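Hypothetical protein (Uncultured marine organism, PDB 2OD5) probably binds nucleic acid, perhaps DNA, as a small domain related to the helix-turn-helix proteins, its precise function being unknown. Local coordinates at residues Glu81-Thr84 with Arg85-Ala89. Sequence-based numbering, arbitrary orientation.
Sequences EWAT and RNWVA
Thr-84 is the N-cap of helix 85-91, and its OG1 takes the N-H of Trp-87, 3.0 Å from OG1 to N. The residue sits at the very end of strand 75-84, the second arm of the long hairpin that follows the helices of this small helix-turn-helix-type domain, and here the chain turns about a right angle into the helix. With chi1 at 71°, OG1 tucks in between the backbone N and carbonyl carbon of its own residue, which points it at the amide of the first helical turn; the N-H of Trp-87 meets it at a moderately bent 151°. A second grip comes from the backbone: Val-88 N donates to Thr-84 O at 3.1 Å, almost straight. With an alanine here in place of Thr-84, the first-turn amide of Trp-87 would probably lose its hydroxyl acceptor, leaving the helix start held by the backbone bond from Val-88.

Trp-87 is worth following outward. Its CB lies against the Thr-84 hydroxyl, 3.2 Å from OG1. From there CG runs anti to the backbone N (chi1 -174°), so that the indole runs back alongside the strand while its far end turns away from it. CE3 then packs against the CB of Ala-83 at 4.0 Å, approaching obliquely. The side chain also touches Pro-28, which places it against the loop before strand 29-30, and the ring stacks with the His-91 imidazole one turn on, while NE1 makes a weak hydrogen bond to the carbonyl of Asp-26.

Val-88 closes the angle between strand and helix from the next position, its side chain also resting on Val-62 of the neighbouring strand. The methyl CG2 reaches in at the edge of the Trp-87 ring, in its plane, and meets Ala-83 CB at 3.8 Å.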
# COMPACT_ATOMS: atom_id res chain seq x y z
N GLU A 81 2.32 5.34 -4.28
CA GLU A 81 2.08 4.23 -5.16
C GLU A 81 2.94 3.08 -4.67
O GLU A 81 4.13 3.26 -4.37
CB GLU A 81 2.51 4.59 -6.59
CG GLU A 81 1.69 5.71 -7.21
CD GLU A 81 2.42 6.51 -8.26
OE1 GLU A 81 3.50 6.11 -8.72
OE2 GLU A 81 1.91 7.57 -8.61
N TRP A 82 2.34 1.89 -4.64
CA TRP A 82 2.99 0.71 -4.09
C TRP A 82 2.90 -0.47 -5.04
O TRP A 82 1.91 -0.63 -5.76
CB TRP A 82 2.30 0.34 -2.79
CG TRP A 82 2.25 1.38 -1.79
CD1 TRP A 82 1.27 2.33 -1.66
CD2 TRP A 82 3.21 1.65 -0.79
NE1 TRP A 82 1.55 3.15 -0.60
CE2 TRP A 82 2.73 2.77 -0.05
CE3 TRP A 82 4.41 1.05 -0.39
CZ2 TRP A 82 3.40 3.27 1.03
CZ3 TRP A 82 5.07 1.57 0.71
CH2 TRP A 82 4.56 2.69 1.38
N ALA A 83 3.91 -1.35 -5.00
CA ALA A 83 3.98 -2.54 -5.83
C ALA A 83 4.56 -3.66 -5.00
O ALA A 83 5.24 -3.42 -4.00
CB ALA A 83 4.90 -2.27 -7.03
N THR A 84 4.36 -4.90 -5.41
CA THR A 84 5.11 -5.97 -4.76
C THR A 84 6.54 -5.91 -5.23
O THR A 84 6.83 -5.53 -6.36
CB THR A 84 4.51 -7.36 -5.03
OG1 THR A 84 4.73 -7.73 -6.39
CG2 THR A 84 2.99 -7.43 -4.66
N ARG A 85 7.46 -6.37 -4.39
CA ARG A 85 8.88 -6.44 -4.78
C ARG A 85 9.08 -7.31 -6.01
O ARG A 85 9.93 -7.03 -6.88
CB ARG A 85 9.72 -6.92 -3.61
CG ARG A 85 11.19 -6.81 -3.81
CD ARG A 85 11.95 -7.25 -2.61
NE ARG A 85 11.73 -6.39 -1.44
CZ ARG A 85 12.42 -5.29 -1.18
NH1 ARG A 85 13.40 -4.88 -1.99
NH2 ARG A 85 12.14 -4.59 -0.10
N ASN A 86 8.36 -8.43 -6.06
CA ASN A 86 8.46 -9.32 -7.21
C ASN A 86 7.94 -8.69 -8.49
O ASN A 86 8.53 -8.90 -9.58
CB ASN A 86 7.75 -10.65 -6.93
CG ASN A 86 8.56 -11.57 -6.08
OD1 ASN A 86 9.75 -11.77 -6.31
ND2 ASN A 86 7.89 -12.19 -5.11
N TRP A 87 6.89 -7.90 -8.40
CA TRP A 87 6.39 -7.18 -9.58
C TRP A 87 7.49 -6.25 -10.11
O TRP A 87 7.80 -6.23 -11.30
CB TRP A 87 5.15 -6.37 -9.24
CG TRP A 87 4.53 -5.75 -10.46
CD1 TRP A 87 3.52 -6.27 -11.24
CD2 TRP A 87 4.89 -4.50 -11.03
NE1 TRP A 87 3.25 -5.41 -12.29
CE2 TRP A 87 4.09 -4.33 -12.19
CE3 TRP A 87 5.84 -3.52 -10.70
CZ2 TRP A 87 4.22 -3.22 -13.00
CZ3 TRP A 87 5.96 -2.42 -11.52
CH2 TRP A 87 5.14 -2.28 -12.65
N VAL A 88 8.11 -5.50 -9.21
CA VAL A 88 9.19 -4.62 -9.61
C VAL A 88 10.36 -5.39 -10.19
O VAL A 88 10.94 -4.98 -11.20
CB VAL A 88 9.69 -3.73 -8.45
CG1 VAL A 88 10.80 -2.78 -8.92
CG2 VAL A 88 8.53 -2.93 -7.86
N ALA A 89 10.73 -6.52 -9.59
CA ALA A 89 11.84 -7.31 -10.09
C ALA A 89 11.58 -7.75 -11.54
O ALA A 89 12.50 -7.80 -12.37
CB ALA A 89 12.09 -8.53 -9.18